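LAO/AO transport system kinase (Escherichia coli, PDB 2P67) belongs to the MeaB-type GTPase family of P-loop proteins, with a parallel beta-sheet flanked by helices and additional helices at both ends of the chain. Local coordinates at residues A[13-16]-A[22-25]. Sequence-based numbering, arbitrary orientation. Where two conformers were deposited one is given.
Sequences IRRL and ATLA
R15 donates a hydrogen bond to T23, and L16 packs on L24, where two consecutive helices, 9-17 and 21-32, joined by a short turn, meet near the N-terminus of this P-loop GTPase-family chain, about 23 Å (centre to centre) from its middle. The backbones come nearest at L16 and T23, whose CA atoms are 5.6 Å apart, close enough for small groups to fill the gap. The T23 methyl CG2 does so, 4.1 Å from L16 CB and 4.0 Å from L16 N. The tight, apolar side continues with the leucines, which meet methyl to methyl, L16 CD1 to L24 CD1, at 3.6 Å; L16 CD1 also lies 3.8 Å from L24 CA. Around them L16 touches I49 of helix 36-49. L24 touches F120 of the outermost strand 119-124 and L143 of helix 133-146, which sets these N-terminal helices against an edge of the P-loop domain. Beside the leucines the joining is looser and polar: T23 turns its methyl to L16 and its hydroxyl to R15. R15 bends at chi3 (-59°), bringing NE back to T23 while NH1 makes a salt bridge with E11 one turn earlier, two attachments that should restrain the guanidinium's rotation. R15 NE donates to T23 OG1 at 3.0 Å with an N-H...O angle of 154°, the hydroxyl oxygen lying at the guanidinium edge, 10° out of its plane.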
loop_
_atom_site.group_PDB
_atom_site.type_symbol
_atom_site.label_atom_id
_atom_site.label_comp_id
_atom_site.label_asym_id
_atom_site.label_seq_id
_atom_site.Cartn_x
_atom_site.Cartn_y
_atom_site.Cartn_z
ATOM N N ILE A 13 -36.227 -16.212 6.179
ATOM C CA ILE A 13 -35.538 -15.869 4.923
ATOM C C ILE A 13 -36.522 -15.437 3.832
ATOM O O ILE A 13 -36.283 -14.437 3.155
ATOM C CB ILE A 13 -34.593 -16.976 4.461
ATOM C CG1 ILE A 13 -33.422 -17.093 5.452
ATOM C CG2 ILE A 13 -34.075 -16.693 3.012
ATOM C CD1 ILE A 13 -32.544 -18.320 5.221
ATOM N N ARG A 14 -37.624 -16.181 3.686
ATOM C CA ARG A 14 -38.707 -15.803 2.768
ATOM C C ARG A 14 -39.155 -14.356 3.000
ATOM O O ARG A 14 -39.196 -13.555 2.066
ATOM C CB ARG A 14 -39.900 -16.762 2.924
ATOM C CG ARG A 14 -41.033 -16.573 1.913
ATOM C CD ARG A 14 -42.260 -17.372 2.344
ATOM N NE ARG A 14 -43.280 -17.458 1.298
ATOM C CZ ARG A 14 -44.331 -18.282 1.335
ATOM N NH1 ARG A 14 -44.518 -19.098 2.367
ATOM N NH2 ARG A 14 -45.204 -18.290 0.338
ATOM N N ARG A 15 -39.479 -14.034 4.255
ATOM C CA ARG A 15 -39.935 -12.694 4.657
ATOM C C ARG A 15 -38.868 -11.655 4.311
ATOM O O ARG A 15 -39.175 -10.553 3.811
ATOM C CB ARG A 15 -40.199 -12.642 6.169
ATOM C CG ARG A 15 -41.429 -13.402 6.664
ATOM C CD ARG A 15 -41.827 -12.940 8.109
ATOM N NE ARG A 15 -40.774 -13.114 9.131
ATOM C CZ ARG A 15 -40.532 -14.250 9.791
ATOM N NH1 ARG A 15 -41.239 -15.355 9.528
ATOM N NH2 ARG A 15 -39.569 -14.301 10.709
ATOM N N LEU A 16 -37.621 -12.035 4.559
ATOM C CA LEU A 16 -36.471 -11.145 4.325
ATOM C C LEU A 16 -36.398 -10.806 2.830
ATOM O O LEU A 16 -36.321 -9.637 2.427
ATOM C CB LEU A 16 -35.180 -11.810 4.817
ATOM C CG LEU A 16 -33.831 -11.123 4.496
ATOM C CD1 LEU A 16 -33.687 -9.904 5.354
ATOM C CD2 LEU A 16 -32.620 -12.055 4.666
ATOM N N ALA A 22 -39.211 -5.242 9.002
ATOM C CA ALA A 22 -39.119 -5.736 10.388
ATOM C C ALA A 22 -38.203 -6.955 10.471
ATOM O O ALA A 22 -37.407 -7.076 11.410
ATOM C CB ALA A 22 -40.498 -6.044 10.956
ATOM N N THR A 23 -38.289 -7.830 9.461
ATOM C CA THR A 23 -37.453 -9.022 9.417
ATOM C C THR A 23 -35.988 -8.660 9.137
ATOM O O THR A 23 -35.099 -9.244 9.730
ATOM C CB THR A 23 -37.969 -10.119 8.441
ATOM O OG1 THR A 23 -39.242 -10.594 8.884
ATOM C CG2 THR A 23 -37.025 -11.318 8.434
ATOM N N LEU A 24 -35.751 -7.705 8.245
ATOM C CA LEU A 24 -34.401 -7.230 8.014
ATOM C C LEU A 24 -33.772 -6.705 9.319
ATOM O O LEU A 24 -32.661 -7.098 9.668
ATOM C CB LEU A 24 -34.357 -6.165 6.916
ATOM C CG LEU A 24 -32.955 -5.653 6.536
ATOM C CD1 LEU A 24 -31.979 -6.781 6.156
ATOM C CD2 LEU A 24 -33.033 -4.611 5.438
ATOM N N ALA A 25 -34.499 -5.854 10.040
ATOM C CA ALA A 25 -33.982 -5.298 11.300
ATOM C C ALA A 25 -33.703 -6.412 12.297
ATOM O O ALA A 25 -32.671 -6.413 12.968
ATOM C CB ALA A 25 -34.957 -4.305 11.861
#